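Local coordinates for protein histidine--tRNA ligase (Staphylococcus aureus, PDB 1QE0) that attaches L-histidine to its cognate tRNA(His) at the expense of ATP, working as a homodimeric class II aminoacyl-tRNA synthetase, at residues M146-Y151 against L245-T250; V346-H351 against I384-Q389. All coordinates share one frame; numbering follows the deposited sequence.

Contact 1. Residues M146-Y151 against L245-T250; sequences MVMHIY and LGIPYT. Unlike the reference sequence in segment 245-250: Thr250 (reference Ile).
Met148 makes every apolar contact here, and makes it through one atom, its terminal methyl. CE meets the branch methyl CG2 of Ile247 at 4.0 Å and lies 4.4 Å from ring atom CD of Pro248. The thioether chain is bent at chi2 (71°), and beyond the bend CE is carried into the corner between the two loop residues. Met148 and Ile247 run past one another in opposite directions, and the contact between them is made by the methionine methyl and CG2. On Ile247 this touching branch stands anti to the backbone N.

Met148 CE also packs against the backbone, 3.9 Å from Pro248 O. Across the two segments there is no hydrogen bond, and the closest pair of CA atoms, Met148 and Ile247, stays 8.2 Å apart.

Within the class II catalytic domain, helix 137-153 lies against the mixed sheet, where Met148 also touches Leu161 of strand 159-165. Helix 231-245 ends in a Schellman motif at Gly246, whose positive phi of 71° turns the chain into the loop.

Thr250, a residue that differs from the reference sequence, forms backbone hydrogen bonds with Leu161 and Ile163 as strand 250-251 joins the sheet. On the helix, the ring of His149 stacks on His354 of the second subunit.

Contact 2. Residues V346-H351 against I384-Q389; sequences VKLLNH and IVIGDQ
Leu348 points from its helix toward the strand and meets two isoleucines with a single methyl, CD2, but at different attitudes. With Ile384 the approach is tip to tip: CD2 of Leu348 and the terminal CD1 of Ile384 come head-on, 4.1 Å apart. With Ile386 the two side chains slant across each other, and CD2 of Leu348 sits 3.6 Å from CD1 of Ile386. The leucine methyl is thus shared between the ends of both isoleucines.

Ile384 has CG1 between the backbone N and the carbonyl carbon (chi1 62°), whereas CG1 of Ile386 is anti to the carbonyl carbon (chi1 -54°). The two residues are separated by one position in the strand, and both CB atoms project from the same side of it, toward the helix. Their first torsions differ, consistent with the two directions from which the CD1 atoms approach the leucine.

In the anticodon-binding domain, an alpha/beta fold, helix 338-353 packs in this way on a mixed sheet in which strand 382-386 runs parallel to strand 332-336. Backbone hydrogen bonds join Ile384 to Phe333 and Val335, and Ile386 to Val335 and Met337. Leu348 also touches Ile334 of the neighbouring strand.

All three touching residues are buried and wholly apolar, and no hydrogen bond crosses between the segments. Ile386 extends the packing along the same helix to Ala341 and Tyr344. Past it, Gly387 occupies the N-cap position of helix 388-393, where the chain leaves the sheet.

How the contacts relate
From the N terminus, the chain first passes through helix 137-153 and returns to it 93 residues later, after helix 231-245, where contact 1 closes the longer loop inside the catalytic domain. Contact 2 then opens and closes over a further 32 residues within the anticodon-binding domain, joining helix 338-353 to strand 382-386. The two loops are in series, neither nested nor crossing. The centres of contact 1 and contact 2 are about 52 Å apart. Between the nearest atoms of contact 1 and contact 2 lie about 36 Å. Both sites nevertheless meet the second subunit: Leu245 of contact 1 packs on Asn350 of the other chain, a residue belonging to contact 2 there.

Contact 1. Residues M146-Y151 against L245-T250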
ATOM      1  N   MET A 146      14.791   5.587 -11.809  1.00 14.57           N
ATOM      2  CA  MET A 146      13.889   5.134 -10.743  1.00 15.43           C
ATOM      3  C   MET A 146      13.585   3.629 -10.846  1.00 16.53           C
ATOM      4  O   MET A 146      13.754   2.892  -9.863  1.00 14.34           O
ATOM      5  CB  MET A 146      12.570   5.934 -10.783  1.00 14.30           C
ATOM      6  CG  MET A 146      11.540   5.525  -9.734  1.00 11.63           C
ATOM      7  SD  MET A 146       9.866   6.069 -10.161  1.00 14.01           S
ATOM      8  CE  MET A 146       9.959   7.705  -9.748  1.00  2.00           C
ATOM      9  N   VAL A 147      13.143   3.175 -12.027  1.00 17.20           N
ATOM     10  CA  VAL A 147      12.806   1.771 -12.207  1.00 14.39           C
ATOM     11  C   VAL A 147      14.033   0.938 -11.858  1.00 18.05           C
ATOM     12  O   VAL A 147      13.903  -0.169 -11.360  1.00 23.44           O
ATOM     13  CB  VAL A 147      12.234   1.468 -13.622  1.00 10.35           C
ATOM     14  CG1 VAL A 147      13.214   1.835 -14.679  1.00 17.39           C
ATOM     15  CG2 VAL A 147      11.876  -0.001 -13.756  1.00  9.89           C
ATOM     16  N   MET A 148      15.222   1.518 -12.014  1.00 17.51           N
ATOM     17  CA  MET A 148      16.449   0.814 -11.684  1.00 12.98           C
ATOM     18  C   MET A 148      16.648   0.879 -10.180  1.00 13.87           C
ATOM     19  O   MET A 148      16.995  -0.114  -9.523  1.00 14.03           O
ATOM     20  CB  MET A 148      17.624   1.482 -12.367  1.00 15.29           C
ATOM     21  CG  MET A 148      18.710   0.519 -12.703  1.00 23.31           C
ATOM     22  SD  MET A 148      18.173  -0.524 -14.039  1.00 27.15           S
ATOM     23  CE  MET A 148      19.738  -0.909 -14.726  1.00 31.07           C
ATOM     24  N   HIS A 149      16.402   2.058  -9.628  1.00 10.71           N
ATOM     25  CA  HIS A 149      16.556   2.279  -8.214  1.00  5.75           C
ATOM     26  C   HIS A 149      15.634   1.340  -7.425  1.00  9.55           C
ATOM     27  O   HIS A 149      16.078   0.670  -6.491  1.00 15.35           O
ATOM     28  CB  HIS A 149      16.266   3.742  -7.898  1.00  2.00           C
ATOM     29  CG  HIS A 149      16.702   4.200  -6.548  1.00  3.45           C
ATOM     30  ND1 HIS A 149      16.470   5.445  -6.044  1.00  2.75           N
ATOM     31  CD2 HIS A 149      17.357   3.533  -5.551  1.00  4.60           C
ATOM     32  CE1 HIS A 149      16.937   5.555  -4.826  1.00  2.51           C
ATOM     33  NE2 HIS A 149      17.480   4.404  -4.497  1.00  2.55           N
ATOM     34  N   ILE A 150      14.363   1.262  -7.803  1.00  8.96           N
ATOM     35  CA  ILE A 150      13.416   0.408  -7.072  1.00  8.92           C
ATOM     36  C   ILE A 150      13.985  -0.979  -6.814  1.00 10.11           C
ATOM     37  O   ILE A 150      14.208  -1.363  -5.657  1.00 11.18           O
ATOM     38  CB  ILE A 150      12.057   0.290  -7.813  1.00  4.60           C
ATOM     39  CG1 ILE A 150      11.277   1.588  -7.631  1.00  5.04           C
ATOM     40  CG2 ILE A 150      11.254  -0.907  -7.310  1.00  2.00           C
ATOM     41  CD1 ILE A 150      10.166   1.773  -8.637  1.00  5.87           C
ATOM     42  N   TYR A 151      14.276  -1.690  -7.904  1.00  9.17           N
ATOM     43  CA  TYR A 151      14.798  -3.041  -7.844  1.00  6.69           C
ATOM     44  C   TYR A 151      16.157  -3.144  -7.189  1.00 11.24           C
ATOM     45  O   TYR A 151      16.413  -4.081  -6.433  1.00 15.84           O
ATOM     46  CB  TYR A 151      14.827  -3.646  -9.221  1.00  4.29           C
ATOM     47  CG  TYR A 151      13.464  -3.875  -9.738  1.00  2.00           C
ATOM     48  CD1 TYR A 151      12.759  -5.000  -9.382  1.00  5.19           C
ATOM     49  CD2 TYR A 151      12.877  -2.985 -10.582  1.00  2.00           C
ATOM     50  CE1 TYR A 151      11.490  -5.239  -9.864  1.00  2.09           C
ATOM     51  CE2 TYR A 151      11.604  -3.206 -11.081  1.00  5.59           C
ATOM     52  CZ  TYR A 151      10.918  -4.339 -10.720  1.00  2.06           C
ATOM     53  OH  TYR A 151       9.667  -4.578 -11.238  1.00  4.77           O
ATOM     54  N   LEU A 245      24.300   9.253 -15.646  1.00 20.93           N
ATOM     55  CA  LEU A 245      23.954   8.628 -14.374  1.00 18.19           C
ATOM     56  C   LEU A 245      24.635   7.270 -14.206  1.00 16.35           C
ATOM     57  O   LEU A 245      24.485   6.621 -13.167  1.00 17.94           O
ATOM     58  CB  LEU A 245      22.432   8.442 -14.272  1.00 16.57           C
ATOM     59  CG  LEU A 245      21.533   9.596 -14.669  1.00 11.15           C
ATOM     60  CD1 LEU A 245      20.128   9.112 -14.895  1.00 10.45           C
ATOM     61  CD2 LEU A 245      21.557  10.627 -13.604  1.00 17.90           C
ATOM     62  N   GLY A 246      25.280   6.787 -15.262  1.00 11.94           N
ATOM     63  CA  GLY A 246      25.959   5.510 -15.171  1.00 11.53           C
ATOM     64  C   GLY A 246      25.026   4.329 -15.093  1.00 11.25           C
ATOM     65  O   GLY A 246      25.276   3.370 -14.369  1.00 15.47           O
ATOM     66  N   ILE A 247      23.946   4.402 -15.848  1.00 10.97           N
ATOM     67  CA  ILE A 247      22.965   3.336 -15.892  1.00 13.11           C
ATOM     68  C   ILE A 247      23.221   2.557 -17.178  1.00 12.55           C
ATOM     69  O   ILE A 247      23.377   3.128 -18.242  1.00 14.08           O
ATOM     70  CB  ILE A 247      21.553   3.917 -15.826  1.00 13.11           C
ATOM     71  CG1 ILE A 247      21.404   4.633 -14.474  1.00 13.17           C
ATOM     72  CG2 ILE A 247      20.519   2.827 -16.039  1.00 14.61           C
ATOM     73  CD1 ILE A 247      20.199   5.535 -14.331  1.00 18.39           C
ATOM     74  N   PRO A 248      23.455   1.255 -17.052  1.00 13.78           N
ATOM     75  CA  PRO A 248      23.711   0.446 -18.234  1.00 14.95           C
ATOM     76  C   PRO A 248      22.386   0.078 -18.874  1.00 16.08           C
ATOM     77  O   PRO A 248      21.397  -0.098 -18.156  1.00 21.91           O
ATOM     78  CB  PRO A 248      24.407  -0.783 -17.646  1.00 17.39           C
ATOM     79  CG  PRO A 248      24.906  -0.336 -16.300  1.00 16.37           C
ATOM     80  CD  PRO A 248      23.755   0.492 -15.837  1.00 16.10           C
ATOM     81  N   TYR A 249      22.378  -0.060 -20.203  1.00 10.74           N
ATOM     82  CA  TYR A 249      21.178  -0.382 -20.942  1.00  8.36           C
ATOM     83  C   TYR A 249      21.482  -1.112 -22.239  1.00 11.80           C
ATOM     84  O   TYR A 249      22.545  -0.948 -22.840  1.00 16.95           O
ATOM     85  CB  TYR A 249      20.453   0.896 -21.294  1.00  9.37           C
ATOM     86  CG  TYR A 249      21.237   1.745 -22.231  1.00  6.93           C
ATOM     87  CD1 TYR A 249      21.164   1.537 -23.596  1.00 12.21           C
ATOM     88  CD2 TYR A 249      22.068   2.749 -21.756  1.00 12.34           C
ATOM     89  CE1 TYR A 249      21.897   2.304 -24.484  1.00 17.23           C
ATOM     90  CE2 TYR A 249      22.813   3.535 -22.635  1.00 20.36           C
ATOM     91  CZ  TYR A 249      22.722   3.306 -24.005  1.00 20.71           C
ATOM     92  OH  TYR A 249      23.434   4.080 -24.899  1.00 26.90           O
ATOM     93  N   THR A 250      20.486  -1.825 -22.729  1.00 13.74           N
ATOM     94  CA  THR A 250      20.612  -2.573 -23.953  1.00 13.97           C
ATOM     95  C   THR A 250      19.539  -2.010 -24.880  1.00 12.55           C
ATOM     96  O   THR A 250      18.380  -1.868 -24.494  1.00 14.36           O
ATOM     97  CB  THR A 250      20.353  -4.117 -23.726  1.00 19.97           C
ATOM     98  OG1 THR A 250      20.806  -4.528 -22.424  1.00 21.84           O
ATOM     99  CG2 THR A 250      21.110  -4.944 -24.762  1.00 16.20           C
TER

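Contact 2. Residues V346-H351 against I384-Q389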
ATOM      1  N   VAL A 346      -2.054  -8.585  32.869  1.00 13.53           N
ATOM      2  CA  VAL A 346      -3.007  -7.816  32.046  1.00 11.08           C
ATOM      3  C   VAL A 346      -2.715  -6.328  32.050  1.00  8.01           C
ATOM      4  O   VAL A 346      -2.609  -5.732  30.994  1.00 11.64           O
ATOM      5  CB  VAL A 346      -4.507  -8.090  32.406  1.00 12.42           C
ATOM      6  CG1 VAL A 346      -5.418  -7.218  31.575  1.00  8.87           C
ATOM      7  CG2 VAL A 346      -4.859  -9.534  32.101  1.00 10.87           C
ATOM      8  N   LYS A 347      -2.564  -5.731  33.223  1.00  7.91           N
ATOM      9  CA  LYS A 347      -2.226  -4.324  33.310  1.00  6.89           C
ATOM     10  C   LYS A 347      -0.843  -4.140  32.661  1.00  7.93           C
ATOM     11  O   LYS A 347      -0.649  -3.246  31.842  1.00 10.53           O
ATOM     12  CB  LYS A 347      -2.132  -3.876  34.765  1.00 15.57           C
ATOM     13  CG  LYS A 347      -3.286  -4.265  35.684  1.00 17.96           C
ATOM     14  CD  LYS A 347      -3.018  -3.717  37.088  1.00 21.52           C
ATOM     15  CE  LYS A 347      -3.935  -4.318  38.117  1.00 25.01           C
ATOM     16  NZ  LYS A 347      -3.471  -5.612  38.664  1.00 32.81           N
ATOM     17  N   LEU A 348       0.103  -5.011  33.007  1.00  7.63           N
ATOM     18  CA  LEU A 348       1.473  -4.967  32.464  1.00  8.21           C
ATOM     19  C   LEU A 348       1.516  -4.889  30.936  1.00  8.36           C
ATOM     20  O   LEU A 348       2.207  -4.060  30.364  1.00 12.95           O
ATOM     21  CB  LEU A 348       2.269  -6.193  32.924  1.00  5.80           C
ATOM     22  CG  LEU A 348       3.754  -6.295  32.541  1.00  5.67           C
ATOM     23  CD1 LEU A 348       4.516  -5.087  33.072  1.00  9.25           C
ATOM     24  CD2 LEU A 348       4.383  -7.566  33.092  1.00  2.00           C
ATOM     25  N   LEU A 349       0.784  -5.784  30.294  1.00  8.97           N
ATOM     26  CA  LEU A 349       0.681  -5.875  28.847  1.00  4.43           C
ATOM     27  C   LEU A 349       0.180  -4.567  28.273  1.00  6.69           C
ATOM     28  O   LEU A 349       0.702  -4.064  27.287  1.00  8.95           O
ATOM     29  CB  LEU A 349      -0.321  -6.943  28.521  1.00  2.00           C
ATOM     30  CG  LEU A 349       0.127  -7.902  27.492  1.00  2.00           C
ATOM     31  CD1 LEU A 349       1.487  -8.263  27.825  1.00  4.29           C
ATOM     32  CD2 LEU A 349      -0.762  -9.111  27.561  1.00  8.09           C
ATOM     33  N   ASN A 350      -0.905  -4.072  28.847  1.00  5.99           N
ATOM     34  CA  ASN A 350      -1.504  -2.825  28.427  1.00  7.48           C
ATOM     35  C   ASN A 350      -0.423  -1.756  28.541  1.00 10.82           C
ATOM     36  O   ASN A 350      -0.269  -0.901  27.669  1.00 16.89           O
ATOM     37  CB  ASN A 350      -2.659  -2.536  29.370  1.00 13.34           C
ATOM     38  CG  ASN A 350      -3.053  -1.083  29.409  1.00 20.32           C
ATOM     39  OD1 ASN A 350      -3.527  -0.540  28.407  1.00 23.19           O
ATOM     40  ND2 ASN A 350      -2.893  -0.443  30.580  1.00 19.14           N
ATOM     41  N   HIS A 351       0.414  -1.882  29.565  1.00 10.30           N
ATOM     42  CA  HIS A 351       1.490  -0.919  29.806  1.00  9.09           C
ATOM     43  C   HIS A 351       2.549  -0.933  28.731  1.00  6.95           C
ATOM     44  O   HIS A 351       2.911   0.086  28.153  1.00  6.55           O
ATOM     45  CB  HIS A 351       2.173  -1.199  31.143  1.00 18.40           C
ATOM     46  CG  HIS A 351       2.470   0.043  31.917  1.00 36.62           C
ATOM     47  ND1 HIS A 351       3.701   0.688  31.877  1.00 35.61           N
ATOM     48  CD2 HIS A 351       1.636   0.836  32.626  1.00 43.63           C
ATOM     49  CE1 HIS A 351       3.592   1.831  32.521  1.00 46.37           C
ATOM     50  NE2 HIS A 351       2.354   1.951  32.987  1.00 54.06           N
ATOM     51  N   ILE A 384       9.504 -13.695  30.701  1.00 17.56           N
ATOM     52  CA  ILE A 384       9.424 -13.465  32.142  1.00 15.40           C
ATOM     53  C   ILE A 384       8.311 -14.374  32.683  1.00 18.57           C
ATOM     54  O   ILE A 384       7.339 -14.673  31.959  1.00 16.06           O
ATOM     55  CB  ILE A 384       9.147 -12.000  32.547  1.00  9.03           C
ATOM     56  CG1 ILE A 384       7.818 -11.541  32.021  1.00 10.42           C
ATOM     57  CG2 ILE A 384      10.248 -11.090  32.126  1.00  2.39           C
ATOM     58  CD1 ILE A 384       7.454 -10.217  32.590  1.00 17.30           C
ATOM     59  N   VAL A 385       8.514 -14.898  33.902  1.00 21.78           N
ATOM     60  CA  VAL A 385       7.542 -15.777  34.566  1.00 20.76           C
ATOM     61  C   VAL A 385       7.133 -15.057  35.827  1.00 22.59           C
ATOM     62  O   VAL A 385       7.950 -14.940  36.737  1.00 25.55           O
ATOM     63  CB  VAL A 385       8.165 -17.117  34.984  1.00 22.64           C
ATOM     64  CG1 VAL A 385       7.106 -18.000  35.677  1.00 22.40           C
ATOM     65  CG2 VAL A 385       8.777 -17.847  33.767  1.00 17.71           C
ATOM     66  N   ILE A 386       5.931 -14.478  35.840  1.00 23.03           N
ATOM     67  CA  ILE A 386       5.438 -13.743  36.999  1.00 20.96           C
ATOM     68  C   ILE A 386       4.619 -14.690  37.833  1.00 20.14           C
ATOM     69  O   ILE A 386       3.688 -15.319  37.335  1.00 20.15           O
ATOM     70  CB  ILE A 386       4.528 -12.559  36.626  1.00 19.32           C
ATOM     71  CG1 ILE A 386       5.210 -11.623  35.640  1.00 15.65           C
ATOM     72  CG2 ILE A 386       4.213 -11.745  37.858  1.00 20.92           C
ATOM     73  CD1 ILE A 386       4.306 -10.534  35.167  1.00  7.28           C
ATOM     74  N   GLY A 387       4.994 -14.790  39.097  1.00 21.12           N
ATOM     75  CA  GLY A 387       4.312 -15.652  40.042  1.00 24.00           C
ATOM     76  C   GLY A 387       4.168 -14.820  41.293  1.00 23.92           C
ATOM     77  O   GLY A 387       4.714 -13.730  41.354  1.00 26.89           O
ATOM     78  N   ASP A 388       3.555 -15.348  42.334  1.00 24.66           N
ATOM     79  CA  ASP A 388       3.366 -14.547  43.521  1.00 25.35           C
ATOM     80  C   ASP A 388       4.651 -14.172  44.265  1.00 25.00           C
ATOM     81  O   ASP A 388       4.713 -13.110  44.880  1.00 28.87           O
ATOM     82  CB  ASP A 388       2.314 -15.175  44.438  1.00 32.76           C
ATOM     83  CG  ASP A 388       1.081 -15.735  43.667  1.00 45.32           C
ATOM     84  OD1 ASP A 388       0.417 -16.655  44.222  1.00 51.35           O
ATOM     85  OD2 ASP A 388       0.781 -15.285  42.524  1.00 43.67           O
ATOM     86  N   GLN A 389       5.698 -14.981  44.176  1.00 22.26           N
ATOM     87  CA  GLN A 389       6.916 -14.608  44.879  1.00 24.75           C
ATOM     88  C   GLN A 389       7.528 -13.387  44.225  1.00 25.63           C
ATOM     89  O   GLN A 389       7.974 -12.472  44.905  1.00 24.41           O
ATOM     90  CB  GLN A 389       7.915 -15.759  44.974  1.00 30.41           C
ATOM     91  CG  GLN A 389       8.154 -16.509  43.685  1.00 48.62           C
ATOM     92  CD  GLN A 389       9.274 -17.560  43.813  1.00 59.07           C
ATOM     93  OE1 GLN A 389      10.245 -17.349  44.528  1.00 59.31           O
ATOM     94  NE2 GLN A 389       9.124 -18.697  43.121  1.00 64.62           N
TER